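Local structure of N-acetylneuraminate lyase (Fusobacterium nucleatum subsp. nucleatum ATCC 25586, 5ZJM) at residues V12-D17 against Y266-M271; R60-A65 against L97-L102; I82-A87 against K118-T123; S103-F108 against I137-G142; V162-G167 against K182-G187. The protein belongs to the dihydrodipicolinate synthetase family of lyases, whose chain folds into a closed eight-stranded beta/alpha barrel, here in an assembly of four chains. All coordinates share one frame; numbering follows the deposited sequence.

Contact 1. Residues V12-D17 against Y266-M271; sequences VPYNED and YCRKPM. With EDO (1,2-ethanediol), chain F.
One backbone hydrogen bond joins Tyr-14 to Tyr-266: Tyr-266 N donates to Tyr-14 O over 2.9 Å, with an angle of 165° at the hydrogen. The apolar contact centres on the Tyr-14 ring. Arg-268 CD stands over one face, 3.7 Å from the centroid of the Tyr-14 ring and near its normal, a CH-pi contact; Val-12 C lies beyond the opposite face. Through these atoms the loop that follows the first strand of the (beta/alpha)8 barrel, 5-9, meets the loop between the late helices 249-259 and 276-289. The guanidinium is not stacked on the phenol ring. Because the chain bends at chi3 (93°), the group drops past the rim, where Arg-268 NH1 approaches Tyr-14 CE1 to 3.3 Å with CE1 at the guanidinium edge. The ring of Tyr-266 leans obliquely on backbone, its CD1 lying 3.7 Å from Glu-16 N. Two polar ends look elsewhere: Tyr-14 OH bonds to Glu-49 O, and Asn-15 ND2 bonds to Ser-19 OG in the chain and, at 3.1 Å, to O2 of a 1,2-ethanediol probably picked up from the crystallisation medium.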
# COMPACT_ATOMS: atom_id res chain seq x y z
N VAL B 12 26.18 -15.62 6.38
CA VAL B 12 27.49 -15.51 7.02
C VAL B 12 27.36 -15.84 8.50
O VAL B 12 26.56 -15.22 9.21
CB VAL B 12 28.09 -14.11 6.80
CG1 VAL B 12 29.57 -14.11 7.17
CG2 VAL B 12 27.90 -13.68 5.36
N PRO B 13 28.12 -16.81 9.01
CA PRO B 13 28.10 -17.09 10.44
C PRO B 13 29.02 -16.15 11.20
O PRO B 13 30.04 -15.70 10.69
CB PRO B 13 28.60 -18.54 10.52
CG PRO B 13 29.55 -18.65 9.36
CD PRO B 13 29.04 -17.71 8.28
N TYR B 14 28.63 -15.87 12.44
CA TYR B 14 29.35 -14.91 13.27
C TYR B 14 29.88 -15.59 14.53
O TYR B 14 29.27 -16.53 15.05
CB TYR B 14 28.45 -13.72 13.66
CG TYR B 14 27.95 -12.94 12.47
CD1 TYR B 14 28.75 -11.99 11.84
CD2 TYR B 14 26.67 -13.14 11.97
CE1 TYR B 14 28.30 -11.27 10.75
CE2 TYR B 14 26.20 -12.42 10.88
CZ TYR B 14 27.02 -11.49 10.28
OH TYR B 14 26.56 -10.78 9.20
N ASN B 15 31.03 -15.11 14.99
CA ASN B 15 31.57 -15.55 16.27
C ASN B 15 30.80 -14.91 17.42
O ASN B 15 29.91 -14.08 17.22
CB ASN B 15 33.05 -15.21 16.37
CG ASN B 15 33.92 -16.11 15.51
OD1 ASN B 15 33.72 -17.32 15.46
ND2 ASN B 15 34.90 -15.51 14.84
N GLU B 16 31.14 -15.33 18.64
CA GLU B 16 30.50 -14.77 19.83
C GLU B 16 30.70 -13.26 19.92
O GLU B 16 29.80 -12.55 20.38
CB GLU B 16 31.05 -15.46 21.07
CG GLU B 16 30.05 -15.64 22.20
CD GLU B 16 30.62 -16.43 23.36
OE1 GLU B 16 29.84 -17.16 24.02
OE2 GLU B 16 31.84 -16.33 23.61
N ASP B 17 31.85 -12.76 19.47
CA ASP B 17 32.19 -11.34 19.59
C ASP B 17 31.71 -10.50 18.41
O ASP B 17 31.91 -9.28 18.42
CB ASP B 17 33.70 -11.18 19.77
CG ASP B 17 34.49 -11.66 18.55
OD1 ASP B 17 33.95 -12.46 17.76
OD2 ASP B 17 35.65 -11.23 18.39
N TYR B 266 26.69 -17.52 15.90
CA TYR B 266 25.82 -16.84 16.86
C TYR B 266 25.12 -15.66 16.20
O TYR B 266 25.47 -15.22 15.10
CB TYR B 266 26.63 -16.38 18.08
CG TYR B 266 27.35 -17.51 18.80
CD1 TYR B 266 28.60 -17.95 18.37
CD2 TYR B 266 26.78 -18.13 19.91
CE1 TYR B 266 29.25 -18.98 19.03
CE2 TYR B 266 27.43 -19.15 20.57
CZ TYR B 266 28.67 -19.58 20.12
OH TYR B 266 29.32 -20.60 20.78
N CYS B 267 24.12 -15.13 16.90
CA CYS B 267 23.40 -13.95 16.45
C CYS B 267 24.05 -12.68 16.99
O CYS B 267 24.69 -12.69 18.05
CB CYS B 267 21.93 -13.99 16.88
SG CYS B 267 20.90 -15.16 15.97
N ARG B 268 23.90 -11.59 16.24
CA ARG B 268 24.45 -10.30 16.63
C ARG B 268 23.36 -9.41 17.21
O ARG B 268 22.22 -9.41 16.74
CB ARG B 268 25.12 -9.62 15.44
CG ARG B 268 26.53 -10.12 15.15
CD ARG B 268 27.11 -9.52 13.88
NE ARG B 268 27.89 -8.32 14.15
CZ ARG B 268 28.81 -7.82 13.32
NH1 ARG B 268 29.06 -8.43 12.17
NH2 ARG B 268 29.47 -6.72 13.65
N LYS B 269 23.72 -8.66 18.25
CA LYS B 269 22.79 -7.71 18.84
C LYS B 269 22.36 -6.70 17.78
O LYS B 269 23.15 -6.31 16.92
CB LYS B 269 23.43 -7.00 20.03
N PRO B 270 21.09 -6.24 17.82
CA PRO B 270 20.10 -6.50 18.86
C PRO B 270 19.17 -7.67 18.59
O PRO B 270 18.10 -7.73 19.18
CB PRO B 270 19.30 -5.20 18.88
CG PRO B 270 19.30 -4.78 17.43
CD PRO B 270 20.56 -5.33 16.79
N MET B 271 19.57 -8.60 17.72
CA MET B 271 18.70 -9.73 17.42
C MET B 271 18.55 -10.64 18.63
O MET B 271 19.53 -10.93 19.33
CB MET B 271 19.26 -10.52 16.24
CG MET B 271 18.25 -11.47 15.62
SD MET B 271 18.77 -12.01 13.98
CE MET B 271 19.09 -10.44 13.19
C1 EDO F . 36.89 -18.90 14.06
O1 EDO F . 37.29 -19.34 12.75
C2 EDO F . 37.47 -17.51 14.30
O2 EDO F . 37.18 -16.68 13.17

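Contact 2. Residues R60-A65 against L97-L102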
# COMPACT_ATOMS: atom_id res chain seq x y z
N ARG B 60 36.78 -10.28 2.97
CA ARG B 60 37.25 -11.56 3.49
C ARG B 60 36.25 -12.67 3.21
O ARG B 60 36.66 -13.81 2.95
CB ARG B 60 37.52 -11.45 4.99
CG ARG B 60 38.05 -12.74 5.62
CD ARG B 60 39.53 -12.94 5.34
NE ARG B 60 39.86 -14.35 5.11
CZ ARG B 60 40.87 -14.77 4.36
NH1 ARG B 60 41.68 -13.89 3.78
NH2 ARG B 60 41.09 -16.07 4.20
N VAL B 61 34.95 -12.36 3.22
CA VAL B 61 33.95 -13.37 2.89
C VAL B 61 34.08 -13.79 1.43
O VAL B 61 34.03 -14.99 1.11
CB VAL B 61 32.54 -12.86 3.21
CG1 VAL B 61 31.48 -13.82 2.67
CG2 VAL B 61 32.36 -12.68 4.70
N PHE B 62 34.26 -12.82 0.53
CA PHE B 62 34.39 -13.15 -0.89
C PHE B 62 35.63 -13.99 -1.15
O PHE B 62 35.62 -14.89 -2.01
CB PHE B 62 34.45 -11.86 -1.72
CG PHE B 62 33.12 -11.19 -1.89
CD1 PHE B 62 32.01 -11.90 -2.30
CD2 PHE B 62 32.98 -9.83 -1.64
CE1 PHE B 62 30.78 -11.28 -2.46
CE2 PHE B 62 31.76 -9.20 -1.80
CZ PHE B 62 30.66 -9.92 -2.21
N GLU B 63 36.72 -13.72 -0.42
CA GLU B 63 37.95 -14.47 -0.63
C GLU B 63 37.86 -15.87 -0.05
O GLU B 63 38.31 -16.84 -0.68
CB GLU B 63 39.13 -13.70 -0.03
CG GLU B 63 40.39 -14.51 0.16
CD GLU B 63 41.54 -13.66 0.67
OE1 GLU B 63 41.27 -12.66 1.38
OE2 GLU B 63 42.70 -13.98 0.36
N ILE B 64 37.27 -16.00 1.14
CA ILE B 64 37.07 -17.32 1.73
C ILE B 64 36.16 -18.17 0.85
O ILE B 64 36.39 -19.37 0.66
CB ILE B 64 36.50 -17.18 3.16
CG1 ILE B 64 37.57 -16.65 4.11
CG2 ILE B 64 35.95 -18.50 3.66
CD1 ILE B 64 37.03 -16.26 5.46
N ALA B 65 35.11 -17.56 0.29
CA ALA B 65 34.15 -18.33 -0.49
C ALA B 65 34.76 -18.85 -1.78
O ALA B 65 34.55 -20.01 -2.16
CB ALA B 65 32.91 -17.49 -0.79
N LEU B 97 39.67 -11.61 -7.94
CA LEU B 97 39.71 -12.87 -7.21
C LEU B 97 39.21 -14.05 -8.02
O LEU B 97 39.44 -15.20 -7.64
CB LEU B 97 38.89 -12.76 -5.92
CG LEU B 97 39.67 -12.49 -4.63
CD1 LEU B 97 40.42 -11.17 -4.72
CD2 LEU B 97 38.70 -12.47 -3.47
N GLY B 98 38.53 -13.80 -9.14
CA GLY B 98 38.06 -14.86 -10.01
C GLY B 98 36.55 -14.97 -10.15
O GLY B 98 36.08 -15.87 -10.86
N TYR B 99 35.76 -14.11 -9.51
CA TYR B 99 34.31 -14.17 -9.68
C TYR B 99 33.95 -13.77 -11.11
O TYR B 99 34.39 -12.73 -11.61
CB TYR B 99 33.62 -13.24 -8.68
CG TYR B 99 33.54 -13.80 -7.28
CD1 TYR B 99 34.62 -13.73 -6.41
CD2 TYR B 99 32.36 -14.38 -6.81
CE1 TYR B 99 34.55 -14.23 -5.13
CE2 TYR B 99 32.28 -14.88 -5.52
CZ TYR B 99 33.37 -14.80 -4.68
OH TYR B 99 33.29 -15.30 -3.40
N LYS B 100 33.15 -14.60 -11.76
CA LYS B 100 32.78 -14.39 -13.15
C LYS B 100 31.42 -13.73 -13.32
O LYS B 100 31.02 -13.46 -14.46
CB LYS B 100 32.82 -15.71 -13.92
N CYS B 101 30.70 -13.46 -12.24
CA CYS B 101 29.42 -12.78 -12.37
C CYS B 101 29.16 -11.93 -11.14
O CYS B 101 29.47 -12.32 -10.01
CB CYS B 101 28.27 -13.76 -12.57
SG CYS B 101 26.77 -12.94 -13.13
N LEU B 102 28.57 -10.76 -11.36
CA LEU B 102 28.24 -9.84 -10.30
C LEU B 102 26.74 -9.61 -10.26
O LEU B 102 26.02 -9.85 -11.23
CB LEU B 102 28.95 -8.49 -10.48
CG LEU B 102 30.47 -8.46 -10.47
CD1 LEU B 102 30.96 -7.07 -10.13
CD2 LEU B 102 31.01 -9.48 -9.49
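Tyr-99 OH donates a hydrogen bond of 2.7 Å to Phe-62 O, the one polar link between the helical segment 60-65 and segment 97-102. The hydroxyl lies in the carbonyl plane on a lone pair, with a C=O...O angle of 118°, so it reaches the helix carbonyl from the side. Ala-65 CB, one turn further along the helix, rests 3.4 Å from the same Tyr-99 OH. The rings of Phe-62 and Tyr-99 form a T-shaped pair, with the edge of Phe-62 toward the face of Tyr-99, centroids 5.7 Å apart and planes at 78°; Phe-62 CD1 is 4.0 Å from Tyr-99 CZ. At the outer end of the contact a single methyl does the work: Leu-97 CD2 sits 3.6 Å from Glu-63 CA and also touches the CB of that residue.

Further out, Gly-98, with phi 116°, ends helix 84-97 in a Schellman motif and turns the chain so that Tyr-99 lies between helix 55-69 and strand 74-78. Val-94 and Ala-77 touch the side chains of both Phe-62 and Tyr-99, and Asn-130 ND2 bonds to Tyr-99 O. A salt bridge of 2.7 Å from Arg-60 NH1 to Glu-63 OE1 ties the Glu-63 carboxylate back along its own helix. The contact thus joins neighbouring helices of the barrel's outer layer where one of them turns back toward strand 101-103. Since the buried phenol acts as donor to a carbonyl, its torsion about the C-O bond is probably fixed and its neutral form preferred.

Contact 3. Residues I82-A87 against K118-T123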
# COMPACT_ATOMS: atom_id res chain seq x y z
N ILE B 82 25.64 -0.32 -0.39
CA ILE B 82 26.06 0.88 0.33
C ILE B 82 26.10 2.12 -0.57
O ILE B 82 25.30 3.05 -0.37
CB ILE B 82 27.40 0.63 1.05
CG1 ILE B 82 28.07 1.94 1.48
CG2 ILE B 82 28.30 -0.28 0.22
CD1 ILE B 82 29.30 1.73 2.35
N ASN B 83 27.01 2.15 -1.55
CA ASN B 83 27.05 3.24 -2.53
C ASN B 83 27.78 2.75 -3.79
O ASN B 83 28.17 1.58 -3.89
CB ASN B 83 27.72 4.50 -1.96
CG ASN B 83 29.13 4.22 -1.46
OD1 ASN B 83 29.97 3.69 -2.19
ND2 ASN B 83 29.40 4.60 -0.23
N LEU B 84 27.98 3.68 -4.74
CA LEU B 84 28.54 3.32 -6.04
C LEU B 84 30.05 3.14 -5.98
O LEU B 84 30.60 2.31 -6.71
CB LEU B 84 28.27 4.42 -7.07
CG LEU B 84 28.65 4.17 -8.54
CD1 LEU B 84 27.47 4.50 -9.44
CD2 LEU B 84 29.95 4.88 -9.03
N ASN B 85 30.72 3.84 -5.05
CA ASN B 85 32.17 3.71 -4.94
C ASN B 85 32.56 2.43 -4.21
O ASN B 85 33.57 1.80 -4.56
CB ASN B 85 32.73 4.93 -4.21
CG ASN B 85 32.89 6.13 -5.11
OD1 ASN B 85 32.75 6.03 -6.33
ND2 ASN B 85 33.19 7.28 -4.52
N GLU B 86 31.77 2.01 -3.22
CA GLU B 86 31.99 0.71 -2.61
C GLU B 86 31.63 -0.41 -3.57
O GLU B 86 32.31 -1.45 -3.61
CB GLU B 86 31.20 0.60 -1.31
N ALA B 87 30.57 -0.22 -4.36
CA ALA B 87 30.20 -1.24 -5.34
C ALA B 87 31.30 -1.43 -6.38
O ALA B 87 31.59 -2.56 -6.79
CB ALA B 87 28.88 -0.88 -6.01
N LYS B 118 20.14 3.26 -14.36
CA LYS B 118 20.85 2.75 -15.53
C LYS B 118 22.31 3.18 -15.52
O LYS B 118 23.21 2.39 -15.83
CB LYS B 118 20.16 3.19 -16.81
CG LYS B 118 20.90 2.79 -18.07
CD LYS B 118 19.98 2.77 -19.27
CE LYS B 118 19.79 4.16 -19.85
NZ LYS B 118 18.35 4.51 -19.98
N ASP B 119 22.57 4.44 -15.17
CA ASP B 119 23.95 4.88 -15.02
C ASP B 119 24.66 4.09 -13.92
O ASP B 119 25.84 3.75 -14.05
CB ASP B 119 24.01 6.37 -14.71
CG ASP B 119 25.40 6.92 -14.79
OD1 ASP B 119 25.99 6.90 -15.89
OD2 ASP B 119 25.93 7.36 -13.75
N TYR B 120 23.94 3.79 -12.84
CA TYR B 120 24.51 3.00 -11.75
C TYR B 120 25.00 1.65 -12.25
O TYR B 120 26.16 1.28 -12.06
CB TYR B 120 23.46 2.83 -10.65
CG TYR B 120 23.88 1.97 -9.48
CD1 TYR B 120 24.61 2.49 -8.43
CD2 TYR B 120 23.51 0.63 -9.42
CE1 TYR B 120 24.98 1.71 -7.36
CE2 TYR B 120 23.87 -0.16 -8.34
CZ TYR B 120 24.61 0.39 -7.32
OH TYR B 120 24.97 -0.38 -6.24
N TYR B 121 24.12 0.89 -12.92
CA TYR B 121 24.49 -0.43 -13.40
C TYR B 121 25.54 -0.35 -14.50
O TYR B 121 26.50 -1.14 -14.51
CB TYR B 121 23.25 -1.18 -13.90
CG TYR B 121 22.43 -1.78 -12.79
CD1 TYR B 121 22.99 -2.71 -11.91
CD2 TYR B 121 21.10 -1.43 -12.60
CE1 TYR B 121 22.24 -3.27 -10.89
CE2 TYR B 121 20.34 -1.99 -11.58
CZ TYR B 121 20.92 -2.90 -10.73
OH TYR B 121 20.19 -3.47 -9.71
N GLU B 122 25.39 0.58 -15.44
CA GLU B 122 26.34 0.68 -16.53
C GLU B 122 27.73 1.08 -16.04
O GLU B 122 28.73 0.69 -16.65
CB GLU B 122 25.84 1.67 -17.59
N THR B 123 27.81 1.80 -14.93
CA THR B 123 29.11 2.21 -14.41
C THR B 123 29.83 1.03 -13.77
O THR B 123 31.05 0.89 -13.92
CB THR B 123 28.95 3.34 -13.40
OG1 THR B 123 28.36 4.47 -14.04
CG2 THR B 123 30.31 3.74 -12.83
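Leu-84 is the tight part of this contact, its two methyls dividing the work. Leu-84 CD1 packs against Tyr-120, coming 3.6 Å from Tyr-120 CD1 in an oblique approach and 4.0 Å from Tyr-120 CA. With CG of Leu-84 trans to the backbone N (chi1 -173°) and Tyr-120 set likewise, the two side chains run past each other in opposite directions. Leu-84 CD2 meets Thr-123 CG2 at 4.0 Å, one turn along helix 114-128, and Ala-87 CB lies 3.9 Å from Tyr-120 OH. Helices 84-97 and 114-128, neighbours in the outer layer of the barrel, are joined here near the start of the first.

In contrast to this core, the side of segment 82-87 that carries Asn-85 is exposed. Pro-270 of the second subunit packs on Leu-84, Tyr-120 and Asp-119.

Asn-83 is the N-cap, its OD1 accepting from Glu-86 N at 2.7 Å, almost in line with the side-chain carbonyl. Thr-123 OG1 donates back to Asp-119 O over 2.6 Å, reaching it from the face opposite to Thr-123 N, whereas Tyr-120 OH looks to Val-105 O. Between these segments no hydrogen bond crosses, so they are held by apolar packing.

Contact 4. Residues S103-F108 against I137-G142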
# COMPACT_ATOMS: atom_id res chain seq x y z
N SER B 103 26.28 -9.14 -9.11
CA SER B 103 24.95 -8.60 -8.96
C SER B 103 25.05 -7.40 -8.03
O SER B 103 26.02 -7.26 -7.28
CB SER B 103 23.96 -9.65 -8.44
OG SER B 103 24.02 -9.78 -7.04
N ALA B 104 24.05 -6.53 -8.10
CA ALA B 104 24.09 -5.30 -7.31
C ALA B 104 22.67 -4.81 -7.08
O ALA B 104 21.92 -4.61 -8.04
CB ALA B 104 24.93 -4.23 -8.02
N VAL B 105 22.30 -4.65 -5.84
CA VAL B 105 21.10 -3.91 -5.52
C VAL B 105 21.42 -2.42 -5.58
O VAL B 105 22.58 -2.01 -5.39
CB VAL B 105 20.53 -4.32 -4.14
CG1 VAL B 105 20.26 -5.82 -4.12
CG2 VAL B 105 21.49 -3.94 -3.03
N THR B 106 20.42 -1.62 -5.90
CA THR B 106 20.62 -0.18 -5.92
C THR B 106 20.96 0.30 -4.51
O THR B 106 20.71 -0.39 -3.52
CB THR B 106 19.36 0.52 -6.45
OG1 THR B 106 18.20 -0.04 -5.82
CG2 THR B 106 19.25 0.31 -7.95
N PRO B 107 21.59 1.47 -4.39
CA PRO B 107 21.91 1.98 -3.05
C PRO B 107 20.65 2.28 -2.25
O PRO B 107 19.58 2.55 -2.81
CB PRO B 107 22.72 3.25 -3.33
CG PRO B 107 23.18 3.12 -4.73
CD PRO B 107 22.12 2.35 -5.44
N PHE B 108 20.79 2.25 -0.93
CA PHE B 108 19.67 2.43 -0.01
C PHE B 108 19.45 3.88 0.41
O PHE B 108 18.37 4.19 0.93
CB PHE B 108 19.87 1.56 1.24
CG PHE B 108 20.86 2.14 2.22
CD1 PHE B 108 22.22 2.04 2.00
CD2 PHE B 108 20.41 2.80 3.36
CE1 PHE B 108 23.12 2.58 2.90
CE2 PHE B 108 21.31 3.34 4.26
CZ PHE B 108 22.67 3.23 4.03
N ILE B 137 13.46 -5.32 -8.69
CA ILE B 137 12.96 -4.26 -7.82
C ILE B 137 14.15 -3.46 -7.31
O ILE B 137 15.01 -4.01 -6.61
CB ILE B 137 12.15 -4.83 -6.64
CG1 ILE B 137 10.90 -5.55 -7.14
CG2 ILE B 137 11.78 -3.72 -5.66
CD1 ILE B 137 10.26 -6.42 -6.08
N PRO B 138 14.24 -2.16 -7.59
CA PRO B 138 15.26 -1.33 -6.95
C PRO B 138 15.13 -1.38 -5.43
O PRO B 138 14.02 -1.35 -4.89
CB PRO B 138 14.97 0.08 -7.49
CG PRO B 138 14.29 -0.17 -8.79
CD PRO B 138 13.47 -1.41 -8.61
N PHE B 139 16.27 -1.47 -4.76
CA PHE B 139 16.35 -1.62 -3.32
C PHE B 139 15.39 -0.68 -2.60
O PHE B 139 15.47 0.54 -2.76
CB PHE B 139 17.79 -1.34 -2.86
CG PHE B 139 18.17 -1.99 -1.55
CD1 PHE B 139 17.65 -3.22 -1.19
CD2 PHE B 139 19.07 -1.37 -0.69
CE1 PHE B 139 18.00 -3.82 0.01
CE2 PHE B 139 19.43 -1.96 0.51
CZ PHE B 139 18.89 -3.18 0.86
N LEU B 140 14.46 -1.27 -1.84
CA LEU B 140 13.53 -0.53 -0.99
C LEU B 140 12.66 0.44 -1.79
O LEU B 140 12.52 1.62 -1.45
CB LEU B 140 14.30 0.21 0.12
CG LEU B 140 15.52 -0.49 0.72
CD1 LEU B 140 16.14 0.33 1.85
CD2 LEU B 140 15.18 -1.89 1.22
N THR B 141 12.06 -0.06 -2.87
CA THR B 141 11.03 0.70 -3.57
C THR B 141 9.75 -0.11 -3.73
O THR B 141 8.66 0.46 -3.83
CB THR B 141 11.53 1.15 -4.95
OG1 THR B 141 11.68 0.02 -5.81
CG2 THR B 141 12.86 1.88 -4.82
N GLY B 142 9.87 -1.43 -3.76
CA GLY B 142 8.71 -2.30 -3.78
C GLY B 142 8.06 -2.51 -5.14
O GLY B 142 7.39 -3.52 -5.36
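Thr-106 and Phe-139 bring the two irregular segments together, their CA atoms 5.2 Å apart, neither backbone being helix or strand at this point. Residues 138-141 form a beta turn close to type II: Phe-139 has phi/psi of -44/119, Leu-140 follows at 60/49, and Thr-141 N makes a weak bond to Pro-138 O. Thr-141 OG1 adds a second link, donating to Pro-138 O over 2.9 Å.

Across the contact, Phe-139 N gives its hydrogen to Thr-106 OG1 at 2.6 Å, a bent bond. The hydroxyl is placed for this by chi1 of 46°, which sets OG1 between the backbone N and the carbonyl carbon of Thr-106. Pro-138 CB flanks the same Thr-106 OG1 at 3.6 Å.

Both segments are loops leaving the C-terminal ends of barrel strands, 101-103 and 131-135, which are neighbours in the sheet; in a (beta/alpha)8 barrel this is the end where strands give way to helices. Ile-117 of helix 114-128 touches both Thr-106 and Pro-138.

The Phe-139 ring is sandwiched. Val-105 CG2 lies over one face, 4.2 Å from the centroid of the Phe-139 ring, as a CH-pi contact, while Leu-140 CD2 covers the opposite face toward the rim. Phe-108 CB approaches obliquely, 3.6 Å from Phe-139 CD2, and also meets Leu-140 CD1 at 4.0 Å. Beyond it the subunits meet: the Phe-108 ring stacks on Phe-108 of the second subunit, on which Phe-139 also packs, and Leu-140 packs on Leu-140 of that chain.

Contact 5. Residues V162-G167 against K182-G187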
# COMPACT_ATOMS: atom_id res chain seq x y z
N VAL B 162 18.52 -11.16 -14.81
CA VAL B 162 17.76 -10.46 -13.78
C VAL B 162 17.29 -11.46 -12.74
O VAL B 162 16.87 -12.57 -13.08
CB VAL B 162 16.57 -9.69 -14.41
CG1 VAL B 162 15.81 -10.60 -15.37
CG2 VAL B 162 15.64 -9.15 -13.34
N LYS B 163 17.37 -11.07 -11.47
CA LYS B 163 16.83 -11.83 -10.36
C LYS B 163 15.49 -11.23 -9.95
O LYS B 163 15.43 -10.07 -9.53
CB LYS B 163 17.79 -11.83 -9.17
CG LYS B 163 17.22 -12.46 -7.91
CD LYS B 163 18.21 -12.36 -6.76
CE LYS B 163 17.55 -12.61 -5.42
NZ LYS B 163 18.56 -12.86 -4.35
N PHE B 164 14.42 -12.02 -10.08
CA PHE B 164 13.07 -11.60 -9.70
C PHE B 164 12.85 -11.88 -8.22
O PHE B 164 12.96 -13.03 -7.78
CB PHE B 164 12.02 -12.34 -10.52
CG PHE B 164 11.60 -11.61 -11.75
CD1 PHE B 164 12.40 -11.60 -12.87
CD2 PHE B 164 10.38 -10.95 -11.79
CE1 PHE B 164 12.01 -10.93 -14.01
CE2 PHE B 164 9.98 -10.29 -12.93
CZ PHE B 164 10.79 -10.28 -14.04
N THR B 165 12.50 -10.85 -7.46
CA THR B 165 12.24 -10.99 -6.03
C THR B 165 10.76 -11.02 -5.69
O THR B 165 10.38 -11.70 -4.73
CB THR B 165 12.91 -9.86 -5.26
OG1 THR B 165 12.76 -8.63 -5.98
CG2 THR B 165 14.39 -10.15 -5.07
N ALA B 166 9.92 -10.29 -6.42
CA ALA B 166 8.48 -10.35 -6.22
C ALA B 166 7.88 -11.39 -7.15
O ALA B 166 8.32 -11.55 -8.29
CB ALA B 166 7.84 -8.99 -6.47
N GLY B 167 6.86 -12.09 -6.66
CA GLY B 167 6.24 -13.14 -7.44
C GLY B 167 5.17 -12.65 -8.39
O GLY B 167 4.02 -13.09 -8.31
N LYS B 182 18.49 -13.72 -22.25
CA LYS B 182 18.97 -13.31 -20.94
C LYS B 182 18.61 -14.34 -19.88
O LYS B 182 17.66 -15.12 -20.04
CB LYS B 182 18.38 -11.94 -20.55
CG LYS B 182 18.68 -10.85 -21.56
CD LYS B 182 20.09 -10.30 -21.37
CE LYS B 182 20.48 -9.38 -22.53
NZ LYS B 182 21.78 -8.70 -22.30
N LEU B 183 19.38 -14.37 -18.80
CA LEU B 183 19.10 -15.27 -17.69
C LEU B 183 18.05 -14.66 -16.77
O LEU B 183 18.02 -13.45 -16.54
CB LEU B 183 20.38 -15.56 -16.89
CG LEU B 183 21.50 -16.31 -17.61
CD1 LEU B 183 22.81 -16.12 -16.87
CD2 LEU B 183 21.17 -17.79 -17.72
N ILE B 184 17.16 -15.50 -16.25
CA ILE B 184 16.18 -15.06 -15.27
C ILE B 184 16.22 -16.01 -14.09
O ILE B 184 16.03 -17.22 -14.26
CB ILE B 184 14.76 -15.00 -15.85
CG1 ILE B 184 14.68 -13.94 -16.96
CG2 ILE B 184 13.77 -14.69 -14.73
CD1 ILE B 184 13.64 -14.24 -18.00
N PHE B 185 16.44 -15.46 -12.90
CA PHE B 185 16.51 -16.25 -11.68
C PHE B 185 15.31 -15.93 -10.81
O PHE B 185 14.95 -14.76 -10.63
CB PHE B 185 17.81 -15.96 -10.92
CG PHE B 185 19.05 -16.38 -11.67
CD1 PHE B 185 19.57 -17.66 -11.51
CD2 PHE B 185 19.70 -15.50 -12.51
CE1 PHE B 185 20.72 -18.06 -12.20
CE2 PHE B 185 20.85 -15.88 -13.20
CZ PHE B 185 21.36 -17.17 -13.05
N ALA B 186 14.66 -16.99 -10.31
CA ALA B 186 13.61 -16.85 -9.31
C ALA B 186 14.23 -16.65 -7.94
O ALA B 186 15.18 -17.35 -7.56
CB ALA B 186 12.72 -18.09 -9.32
N GLY B 187 13.69 -15.70 -7.18
CA GLY B 187 14.14 -15.49 -5.82
C GLY B 187 13.04 -15.77 -4.81
O GLY B 187 12.91 -15.05 -3.82
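Val-162 to Phe-164 pair in parallel with Ile-184 to Ala-186, the short strand axes 4.7 Å apart at closest and inclined at 25°.

On the face carrying Val-162, Phe-164, Ile-184 and Ala-186, Ile-184 serves both neighbours. Its CG1 lies 3.9 Å from Val-162 CG1, and its other branch, Ile-184 CG2, is 3.9 Å from Phe-164 CD1; in each pair the side chains run side by side in the same direction.

This is a beta-alpha-beta crossover of the (beta/alpha)8 barrel: helix 169-178 links the two strands and covers this face, with Leu-172 touching both Phe-164 and Ile-184.

The face of Lys-163 and Phe-185 turns to the barrel interior, where both side chains touch Ile-204. Phe-185 presents its ring edge to Val-162 O. Lys-163 runs fully extended to place its NZ end in a cation-pi contact with Tyr-42, with a weak hydrogen bond from NZ to Tyr-135 OH.

The backbone hydrogen bonds beneath these side chains step from strand to strand in the parallel manner. Val-162 N donates to Leu-183 O and Phe-185 N to Val-162 O, both over 2.9 Å, the second with 169° at the hydrogen. Phe-164 N then donates to Phe-185 O over 2.8 Å. At the C-terminal end the ladder frays: the bond from Gly-187 N to Phe-164 O, 2.8 Å long, is bent to 129° and weak.

The five contacts fall into two touching groups, 1 with 2 and 3 with 4 and 5. Contacts 3 and 4, with centres about 11 Å apart, share probable hydrogen bonds: Tyr-121 OH to Ala-104 O at 2.7 Å and Tyr-120 OH to Val-105 O at 3.0 Å. Contact 4 meets contact 5 where Ile-137 CD1 packs on Ala-166 CB at 3.6 Å. Contact 1 reaches contact 2 through Val-12 CG1 and Val-61 CG2, 4.0 Å apart. Contacts 1, 3 and 4 also touch the second subunit. Barrel enzymes of this kind hold their active site at the C-terminal strand ends, the end to which contact 4 and the Lys-163 region of contact 5 belong; the centres of contacts 4 and 5 lie about 14 Å apart.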